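Local atomic coordinates of MutT/nudix family protein (Streptococcus pneumoniae, PDB entry 4HFQ), a protein that hydrolyses UDP-linked precursors of peptidoglycan biosynthesis, acting as a UDP-X diphosphatase of the Nudix family. Residues 108-113 / 148-153; 74-79 / 166-171; 42-47 / 56-61. All coordinates share one frame; numbering follows the deposited sequence.

How the interactions relate
Interaction 3 comes first along the chain and joins helices 27-47 and 52-59 of the N-terminal helical region. Interactions 1 and 2 belong to the Nudix domain, where both segments of interaction 1 lie, along the chain, between 74-79 and 166-171. Their centres are 14 Å apart and they touch: strands 69-78 and 143-153 are parallel neighbours in one sheet, joined by the probable bonds Phe148 O to Trp75 N (2.8 Å) and Cys150 N to Trp75 O (2.9 Å). Interaction 3 lies on the far side of the chain's centre, its nearest atoms about 17 Å from interaction 1 and about 23 Å from interaction 2. It therefore touches neither of the Nudix contacts.

Interaction 1: 108-113 / 148-153; sequences ENILKE and FGCKLL. With SO4 (sulfate ion), chain H.
Ile110 presses its CG2 methyl against the ring of Phe148, joining the Nudix helix (106-118) to strand 143-153 of the sheet it packs on in this Nudix fold. The close part is small and wholly apolar: CG2 lies 3.7 Å from Phe148 CD2, and Ile110 CB is 3.9 Å from the same CD2. The methyl comes at the ring obliquely, and the two side chains run past one another in opposite senses. With CG1 swung opposite the main-chain nitrogen (chi1 -166°), CG2 is left between N and C, and this branch is the one that meets the ring. Cys150 adds a looser second contact, its SG 4.5 Å from Ile110 CG2. Val72 and Ala74 of strand 69-78 and Val124 of strand 120-132 also touch Ile110, so that its buried side chain is packed by three strands.

The opposite character appears at Lys112, which takes no part in the packing against the strand. Its chain is extended until a bend at chi4 (-77°). NZ makes a salt bridge to Glu116, and a sulfate, probably from the crystallisation liquor and also bound by Tyr104 OH, accepts at O2 a weak 3.3 Å hydrogen bond from Lys112 NZ.

Interaction 2: 74-79 / 166-171; sequences AWIVED and LQFFAI
Phe168 CE2 and CZ meet the side chain of Glu78 from CB out to the carboxylate, the two crossing at a slant on the sheet of the Nudix alpha/beta/alpha sandwich. Strands 69-78 and 163-170 each pair antiparallel with strand 81-87, which runs between them, and this accounts for the absence of hydrogen bonds across the contact. Backbone bonds go to the middle strand instead, from Ile76 to Cys83 and from Gln167 to Leu84. The CA atoms of Glu78 and Phe168 are 7.6 Å apart, and the first side-chain bond of each leads toward the other segment; Cys83 of the middle strand touches Phe168 and Ile76.

Conformation decides what meets. In Glu78, CG stands opposite the carbonyl carbon (chi1 -67°) and the chain then runs out straight, so its successive atoms pass along one end of the ring. CB and CG are both 3.7 Å from Phe168 CE2, and farther out Glu78 CD approaches Phe168 CZ to 3.5 Å. The carboxylate plane is tilted 26° from the ring plane, and Glu78 OE1 is 3.6 Å from Phe168 CZ. Phe168 has the same kind of first torsion (chi1 -75°), directing its CE2-CZ end at strand 69-78.

Both carboxylate oxygens of Glu78 have hydrogen-bond partners beyond this contact, among them a glycerol at OE1, while the CB atoms of Trp75 and Val77 set out the other way, and both side chains pack on helix 184-194. Leu152 of strand 143-153 touches both Ile76 and Glu78. Ile76 meets the ring less closely than Glu78 does: its O is 3.9 Å and its CG2 methyl 4.2 Å from Phe168 CE2.

Interaction 3: 42-47 / 56-61; sequences EMLNQA and AEVLKP
Leu44 and Leu59 mark the closest backbone approach, their CA atoms 9.0 Å apart, one on helix 27-47 and the other in the last turn of helix 52-59; at that spacing the gap must be bridged by side chains. A single methyl does most of this work. Leu44 CD2 reaches Val58 CG1 at 3.7 Å and Leu59 CD2 at 3.9 Å, and so sits against two consecutive residues of the second helix. Its CG lies opposite the main-chain nitrogen (chi1 171°), which carries the branch out across the gap. Leu44 crosses Val58 at a slant but runs alongside Leu59 in the reverse direction, the two leucines meeting through their CD2 methyls.

The two helices form a short helical hairpin in the N-terminal helical region that precedes the Nudix sheet in the chain. Leu10 of helix 3-23 also packs on Leu44, while the second subunit contributes its own Leu59 to Leu44 and its Thr62 to Val58, so the hairpin core continues into the dimer interface. Helix 52-59 ends directly beside the contact: Lys60 N still bonds to Ala56 O at 2.8 Å, but Lys60 itself leaves helical geometry, and the carbonyl oxygen of Leu59 accepts a hydrogen bond from Arg37 NH1.

Interaction 1: 108-113 / 148-153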
loop_
_atom_site.group_PDB
_atom_site.type_symbol
_atom_site.label_atom_id
_atom_site.label_comp_id
_atom_site.label_asym_id
_atom_site.label_seq_id
_atom_site.Cartn_x
_atom_site.Cartn_y
_atom_site.Cartn_z
ATOM N N GLU A 108 6.835 -12.847 10.030
ATOM C CA GLU A 108 6.048 -13.962 10.561
ATOM C C GLU A 108 4.994 -14.396 9.549
ATOM O O GLU A 108 4.736 -15.591 9.375
ATOM C CB GLU A 108 5.391 -13.596 11.885
ATOM C CG GLU A 108 6.376 -13.525 13.033
ATOM C CD GLU A 108 5.856 -12.759 14.230
ATOM O OE1 GLU A 108 4.703 -12.258 14.226
ATOM O OE2 GLU A 108 6.649 -12.648 15.208
ATOM N N ASN A 109 4.395 -13.439 8.851
ATOM C CA ASN A 109 3.414 -13.761 7.824
ATOM C C ASN A 109 4.006 -14.604 6.704
ATOM O O ASN A 109 3.413 -15.612 6.325
ATOM C CB ASN A 109 2.801 -12.474 7.263
ATOM C CG ASN A 109 1.486 -12.121 7.925
ATOM O OD1 ASN A 109 0.570 -12.921 7.926
ATOM N ND2 ASN A 109 1.384 -10.907 8.480
ATOM N N ILE A 110 5.185 -14.242 6.198
ATOM C CA ILE A 110 5.733 -15.030 5.095
ATOM C C ILE A 110 6.164 -16.414 5.573
ATOM O O ILE A 110 5.966 -17.383 4.854
ATOM C CB ILE A 110 6.829 -14.303 4.260
ATOM C CG1 ILE A 110 7.081 -15.055 2.941
ATOM C CG2 ILE A 110 8.142 -14.142 5.026
ATOM C CD1 ILE A 110 5.834 -15.355 2.122
ATOM N N LEU A 111 6.712 -16.516 6.782
ATOM C CA LEU A 111 7.101 -17.832 7.289
ATOM C C LEU A 111 5.890 -18.736 7.485
ATOM O O LEU A 111 5.958 -19.941 7.180
ATOM C CB LEU A 111 7.893 -17.708 8.589
ATOM C CG LEU A 111 9.243 -17.023 8.370
ATOM C CD1 LEU A 111 9.961 -16.817 9.699
ATOM C CD2 LEU A 111 10.117 -17.804 7.388
ATOM N N LYS A 112 4.798 -18.180 7.993
ATOM C CA LYS A 112 3.563 -18.932 8.187
ATOM C C LYS A 112 3.058 -19.453 6.842
ATOM O O LYS A 112 2.741 -20.649 6.701
ATOM C CB LYS A 112 2.508 -18.056 8.882
ATOM C CG LYS A 112 1.143 -18.713 9.053
ATOM C CD LYS A 112 0.212 -17.786 9.827
ATOM C CE LYS A 112 -1.119 -18.441 10.157
ATOM N NZ LYS A 112 -1.985 -18.471 8.959
ATOM N N GLU A 113 3.029 -18.590 5.835
ATOM C CA GLU A 113 2.523 -18.979 4.524
ATOM C C GLU A 113 3.442 -19.970 3.831
ATOM O O GLU A 113 2.956 -20.929 3.227
ATOM C CB GLU A 113 2.178 -17.754 3.683
ATOM C CG GLU A 113 1.098 -16.987 4.431
ATOM C CD GLU A 113 0.684 -15.681 3.817
ATOM O OE1 GLU A 113 1.103 -15.386 2.694
ATOM O OE2 GLU A 113 -0.080 -14.947 4.479
ATOM N N PHE A 148 10.371 -11.498 0.039
ATOM C CA PHE A 148 11.457 -11.831 0.942
ATOM C C PHE A 148 12.292 -12.962 0.376
ATOM O O PHE A 148 11.754 -13.982 -0.057
ATOM C CB PHE A 148 10.903 -12.296 2.289
ATOM C CG PHE A 148 10.165 -11.226 3.053
ATOM C CD1 PHE A 148 10.859 -10.323 3.849
ATOM C CD2 PHE A 148 8.778 -11.149 2.995
ATOM C CE1 PHE A 148 10.177 -9.346 4.578
ATOM C CE2 PHE A 148 8.091 -10.187 3.730
ATOM C CZ PHE A 148 8.794 -9.289 4.511
ATOM N N GLY A 149 13.607 -12.785 0.369
ATOM C CA GLY A 149 14.502 -13.918 0.079
ATOM C C GLY A 149 14.538 -14.836 1.284
ATOM O O GLY A 149 14.846 -14.371 2.394
ATOM N N CYS A 150 14.208 -16.114 1.073
ATOM C CA CYS A 150 14.087 -17.094 2.162
ATOM C C CYS A 150 14.819 -18.382 1.841
ATOM O O CYS A 150 15.021 -18.722 0.683
ATOM C CB CYS A 150 12.623 -17.434 2.472
ATOM S SG CYS A 150 11.560 -16.037 2.845
ATOM N N LYS A 151 15.208 -19.081 2.899
ATOM C CA LYS A 151 15.838 -20.392 2.778
ATOM C C LYS A 151 14.957 -21.417 3.482
ATOM O O LYS A 151 14.489 -21.170 4.597
ATOM C CB LYS A 151 17.229 -20.336 3.403
ATOM C CG LYS A 151 17.933 -21.684 3.515
ATOM C CD LYS A 151 19.292 -21.541 4.176
ATOM C CE LYS A 151 19.911 -22.914 4.402
ATOM N NZ LYS A 151 21.360 -22.862 4.752
ATOM N N LEU A 152 14.706 -22.555 2.829
ATOM C CA LEU A 152 13.905 -23.627 3.421
ATOM C C LEU A 152 14.752 -24.447 4.390
ATOM O O LEU A 152 15.951 -24.616 4.172
ATOM C CB LEU A 152 13.270 -24.523 2.347
ATOM C CG LEU A 152 12.299 -23.826 1.383
ATOM C CD1 LEU A 152 11.681 -24.824 0.412
ATOM C CD2 LEU A 152 11.205 -23.090 2.140
ATOM N N LEU A 153 14.125 -24.879 5.480
ATOM C CA LEU A 153 14.780 -25.699 6.508
ATOM C C LEU A 153 14.152 -27.106 6.508
ATOM O O LEU A 153 14.054 -27.724 5.452
ATOM C CB LEU A 153 14.728 -24.996 7.879
ATOM C CG LEU A 153 15.198 -23.533 7.942
ATOM C CD1 LEU A 153 14.833 -22.862 9.261
ATOM C CD2 LEU A 153 16.694 -23.404 7.662
HETATM S S SO4 H . -4.553 -17.931 12.056
HETATM O O1 SO4 H . -6.002 -17.638 12.101
HETATM O O2 SO4 H . -4.319 -19.111 11.180
HETATM O O3 SO4 H . -3.859 -16.752 11.501
HETATM O O4 SO4 H . -4.067 -18.243 13.412
#

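Interaction 2: 74-79 / 166-171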
loop_
_atom_site.group_PDB
_atom_site.type_symbol
_atom_site.label_atom_id
_atom_site.label_comp_id
_atom_site.label_asym_id
_atom_site.label_seq_id
_atom_site.Cartn_x
_atom_site.Cartn_y
_atom_site.Cartn_z
ATOM N N ALA A 74 7.568 -15.253 -1.054
ATOM C CA ALA A 74 8.857 -15.865 -0.746
ATOM C C ALA A 74 9.632 -16.177 -2.022
ATOM O O ALA A 74 9.109 -16.804 -2.936
ATOM C CB ALA A 74 8.649 -17.150 0.042
ATOM N N TRP A 75 10.891 -15.758 -2.019
ATOM C CA TRP A 75 11.851 -16.046 -3.077
ATOM C C TRP A 75 12.848 -17.047 -2.543
ATOM O O TRP A 75 13.680 -16.722 -1.708
ATOM C CB TRP A 75 12.524 -14.754 -3.482
ATOM C CG TRP A 75 13.583 -14.893 -4.529
ATOM C CD1 TRP A 75 14.953 -15.067 -4.351
ATOM C CD2 TRP A 75 13.370 -14.835 -5.975
ATOM N NE1 TRP A 75 15.585 -15.095 -5.575
ATOM C CE2 TRP A 75 14.690 -14.971 -6.588
ATOM C CE3 TRP A 75 12.248 -14.682 -6.795
ATOM C CZ2 TRP A 75 14.858 -14.967 -7.964
ATOM C CZ3 TRP A 75 12.441 -14.675 -8.177
ATOM C CH2 TRP A 75 13.724 -14.797 -8.741
ATOM N N ILE A 76 12.688 -18.293 -2.995
ATOM C CA ILE A 76 13.477 -19.439 -2.516
ATOM C C ILE A 76 14.227 -20.007 -3.713
ATOM O O ILE A 76 13.615 -20.465 -4.666
ATOM C CB ILE A 76 12.519 -20.502 -1.939
ATOM C CG1 ILE A 76 11.699 -19.915 -0.769
ATOM C CG2 ILE A 76 13.290 -21.755 -1.516
ATOM C CD1 ILE A 76 10.362 -20.581 -0.551
ATOM N N VAL A 77 15.553 -19.935 -3.656
ATOM C CA VAL A 77 16.389 -20.442 -4.763
ATOM C C VAL A 77 17.193 -21.649 -4.318
ATOM O O VAL A 77 17.863 -21.594 -3.290
ATOM C CB VAL A 77 17.344 -19.360 -5.308
ATOM C CG1 VAL A 77 18.315 -19.929 -6.353
ATOM C CG2 VAL A 77 16.561 -18.190 -5.898
ATOM N N GLU A 78 17.093 -22.734 -5.090
ATOM C CA GLU A 78 17.884 -23.944 -4.845
ATOM C C GLU A 78 18.419 -24.403 -6.186
ATOM O O GLU A 78 17.673 -24.496 -7.157
ATOM C CB GLU A 78 17.017 -25.031 -4.221
ATOM C CG GLU A 78 16.555 -24.688 -2.822
ATOM C CD GLU A 78 15.759 -25.782 -2.161
ATOM O OE1 GLU A 78 15.706 -26.915 -2.693
ATOM O OE2 GLU A 78 15.192 -25.505 -1.087
ATOM N N ASP A 79 19.728 -24.658 -6.237
ATOM C CA ASP A 79 20.382 -25.111 -7.470
ATOM C C ASP A 79 20.050 -24.134 -8.607
ATOM O O ASP A 79 19.764 -24.532 -9.735
ATOM C CB ASP A 79 19.973 -26.566 -7.792
ATOM C CG ASP A 79 20.796 -27.183 -8.915
ATOM O OD1 ASP A 79 21.987 -26.832 -9.060
ATOM O OD2 ASP A 79 20.238 -28.019 -9.656
ATOM N N LEU A 166 4.270 -28.094 -6.192
ATOM C CA LEU A 166 5.416 -27.264 -5.917
ATOM C C LEU A 166 6.559 -27.788 -6.756
ATOM O O LEU A 166 6.877 -28.991 -6.715
ATOM C CB LEU A 166 5.772 -27.325 -4.427
ATOM C CG LEU A 166 6.998 -26.531 -3.944
ATOM C CD1 LEU A 166 6.863 -26.209 -2.466
ATOM C CD2 LEU A 166 8.304 -27.284 -4.204
ATOM N N GLN A 167 7.177 -26.898 -7.513
ATOM C CA GLN A 167 8.356 -27.255 -8.298
ATOM C C GLN A 167 9.359 -26.120 -8.319
ATOM O O GLN A 167 9.013 -24.954 -8.022
ATOM C CB GLN A 167 7.982 -27.620 -9.741
ATOM C CG GLN A 167 7.106 -28.857 -9.895
ATOM C CD GLN A 167 6.732 -29.148 -11.336
ATOM O OE1 GLN A 167 7.467 -28.806 -12.272
ATOM N NE2 GLN A 167 5.573 -29.776 -11.526
ATOM N N PHE A 168 10.593 -26.444 -8.695
ATOM C CA PHE A 168 11.641 -25.463 -8.922
ATOM C C PHE A 168 11.859 -25.271 -10.418
ATOM O O PHE A 168 11.903 -26.251 -11.191
ATOM C CB PHE A 168 12.937 -25.877 -8.221
ATOM C CG PHE A 168 12.901 -25.670 -6.730
ATOM C CD1 PHE A 168 12.252 -26.568 -5.897
ATOM C CD2 PHE A 168 13.486 -24.541 -6.167
ATOM C CE1 PHE A 168 12.196 -26.347 -4.526
ATOM C CE2 PHE A 168 13.448 -24.321 -4.806
ATOM C CZ PHE A 168 12.798 -25.220 -3.977
ATOM N N PHE A 169 12.006 -24.010 -10.827
ATOM C CA PHE A 169 12.121 -23.651 -12.248
ATOM C C PHE A 169 13.334 -22.787 -12.519
ATOM O O PHE A 169 13.645 -21.870 -11.750
ATOM C CB PHE A 169 10.869 -22.898 -12.711
ATOM C CG PHE A 169 9.610 -23.696 -12.620
ATOM C CD1 PHE A 169 8.868 -23.722 -11.444
ATOM C CD2 PHE A 169 9.145 -24.413 -13.724
ATOM C CE1 PHE A 169 7.685 -24.445 -11.369
ATOM C CE2 PHE A 169 7.969 -25.149 -13.645
ATOM C CZ PHE A 169 7.230 -25.164 -12.464
ATOM N N ALA A 170 14.019 -23.054 -13.629
ATOM C CA ALA A 170 15.082 -22.169 -14.075
ATOM C C ALA A 170 14.525 -20.799 -14.441
ATOM O O ALA A 170 13.398 -20.702 -14.914
ATOM C CB ALA A 170 15.831 -22.771 -15.260
ATOM N N ILE A 171 15.344 -19.768 -14.225
ATOM C CA ILE A 171 15.002 -18.373 -14.529
ATOM C C ILE A 171 14.543 -18.193 -15.976
ATOM O O ILE A 171 13.674 -17.372 -16.257
ATOM C CB ILE A 171 16.182 -17.413 -14.192
ATOM C CG1 ILE A 171 15.740 -15.948 -14.257
ATOM C CG2 ILE A 171 17.395 -17.653 -15.093
ATOM C CD1 ILE A 171 14.804 -15.541 -13.151
#

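Interaction 3: 42-47 / 56-61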
loop_
_atom_site.group_PDB
_atom_site.type_symbol
_atom_site.label_atom_id
_atom_site.label_comp_id
_atom_site.label_asym_id
_atom_site.label_seq_id
_atom_site.Cartn_x
_atom_site.Cartn_y
_atom_site.Cartn_z
ATOM N N GLU A 42 -23.088 1.964 -8.491
ATOM C CA GLU A 42 -23.921 1.928 -9.697
ATOM C C GLU A 42 -23.054 1.978 -10.937
ATOM O O GLU A 42 -23.280 1.245 -11.900
ATOM C CB GLU A 42 -24.911 3.087 -9.707
ATOM C CG GLU A 42 -26.013 2.953 -8.678
ATOM C CD GLU A 42 -26.776 4.239 -8.436
ATOM O OE1 GLU A 42 -26.757 5.143 -9.303
ATOM O OE2 GLU A 42 -27.415 4.337 -7.366
ATOM N N MET A 43 -22.039 2.827 -10.912
ATOM C CA MET A 43 -21.159 2.982 -12.050
ATOM C C MET A 43 -20.345 1.714 -12.291
ATOM O O MET A 43 -20.214 1.275 -13.434
ATOM C CB MET A 43 -20.248 4.199 -11.860
ATOM C CG MET A 43 -19.293 4.397 -13.029
ATOM S SD MET A 43 -18.328 5.878 -12.843
ATOM C CE MET A 43 -17.194 5.319 -11.621
ATOM N N LEU A 44 -19.827 1.115 -11.226
ATOM C CA LEU A 44 -19.098 -0.138 -11.353
ATOM C C LEU A 44 -19.969 -1.248 -11.938
ATOM O O LEU A 44 -19.505 -2.015 -12.799
ATOM C CB LEU A 44 -18.508 -0.551 -10.008
ATOM C CG LEU A 44 -17.931 -1.971 -10.047
ATOM C CD1 LEU A 44 -16.788 -2.052 -11.051
ATOM C CD2 LEU A 44 -17.507 -2.433 -8.662
ATOM N N ASN A 45 -21.208 -1.342 -11.473
ATOM C CA ASN A 45 -22.128 -2.328 -12.012
ATOM C C ASN A 45 -22.246 -2.185 -13.528
ATOM O O ASN A 45 -22.148 -3.172 -14.265
ATOM C CB ASN A 45 -23.493 -2.196 -11.343
ATOM C CG ASN A 45 -24.368 -3.400 -11.582
ATOM O OD1 ASN A 45 -23.903 -4.536 -11.518
ATOM N ND2 ASN A 45 -25.641 -3.161 -11.852
ATOM N N GLN A 46 -22.419 -0.952 -13.992
ATOM C CA GLN A 46 -22.636 -0.684 -15.412
ATOM C C GLN A 46 -21.364 -0.786 -16.238
ATOM O O GLN A 46 -21.409 -1.129 -17.415
ATOM C CB GLN A 46 -23.291 0.689 -15.617
ATOM C CG GLN A 46 -24.075 0.815 -16.921
ATOM C CD GLN A 46 -25.195 -0.209 -17.039
ATOM O OE1 GLN A 46 -25.812 -0.589 -16.042
ATOM N NE2 GLN A 46 -25.459 -0.664 -18.266
ATOM N N ALA A 47 -20.223 -0.501 -15.626
ATOM C CA ALA A 47 -18.971 -0.425 -16.375
ATOM C C ALA A 47 -18.278 -1.775 -16.527
ATOM O O ALA A 47 -17.332 -1.892 -17.301
ATOM C CB ALA A 47 -18.023 0.575 -15.726
ATOM N N ALA A 56 -20.211 -7.224 -5.384
ATOM C CA ALA A 56 -20.277 -7.098 -3.930
ATOM C C ALA A 56 -18.898 -7.281 -3.282
ATOM O O ALA A 56 -18.594 -6.619 -2.289
ATOM C CB ALA A 56 -21.285 -8.088 -3.348
ATOM N N GLU A 57 -18.085 -8.188 -3.832
ATOM C CA GLU A 57 -16.721 -8.436 -3.327
ATOM C C GLU A 57 -15.823 -7.207 -3.498
ATOM O O GLU A 57 -15.023 -6.896 -2.609
ATOM C CB GLU A 57 -16.101 -9.697 -3.961
ATOM C CG GLU A 57 -16.673 -10.997 -3.402
ATOM C CD GLU A 57 -16.047 -12.250 -3.980
ATOM O OE1 GLU A 57 -15.343 -12.174 -5.013
ATOM O OE2 GLU A 57 -16.271 -13.331 -3.390
ATOM N N VAL A 58 -15.957 -6.503 -4.624
ATOM C CA VAL A 58 -15.210 -5.253 -4.830
ATOM C C VAL A 58 -15.674 -4.163 -3.868
ATOM O O VAL A 58 -14.864 -3.433 -3.300
ATOM C CB VAL A 58 -15.284 -4.753 -6.301
ATOM C CG1 VAL A 58 -14.691 -3.358 -6.447
ATOM C CG2 VAL A 58 -14.554 -5.709 -7.228
ATOM N N LEU A 59 -16.984 -4.058 -3.683
ATOM C CA LEU A 59 -17.527 -2.953 -2.902
ATOM C C LEU A 59 -17.549 -3.193 -1.392
ATOM O O LEU A 59 -17.706 -2.240 -0.621
ATOM C CB LEU A 59 -18.928 -2.590 -3.413
ATOM C CG LEU A 59 -19.020 -2.191 -4.887
ATOM C CD1 LEU A 59 -20.476 -2.250 -5.315
ATOM C CD2 LEU A 59 -18.402 -0.822 -5.184
ATOM N N LYS A 60 -17.411 -4.447 -0.968
ATOM C CA LYS A 60 -17.391 -4.769 0.455
ATOM C C LYS A 60 -16.281 -3.966 1.117
ATOM O O LYS A 60 -15.123 -4.058 0.706
ATOM C CB LYS A 60 -17.168 -6.261 0.692
ATOM C CG LYS A 60 -17.163 -6.631 2.169
ATOM C CD LYS A 60 -16.500 -7.975 2.417
ATOM C CE LYS A 60 -16.227 -8.168 3.904
ATOM N NZ LYS A 60 -15.880 -9.582 4.216
ATOM N N PRO A 61 -16.622 -3.165 2.144
ATOM C CA PRO A 61 -15.570 -2.424 2.821
ATOM C C PRO A 61 -14.665 -3.375 3.581
ATOM O O PRO A 61 -15.118 -4.194 4.389
ATOM C CB PRO A 61 -16.343 -1.509 3.782
ATOM C CG PRO A 61 -17.680 -1.380 3.155
ATOM C CD PRO A 61 -17.958 -2.737 2.590
#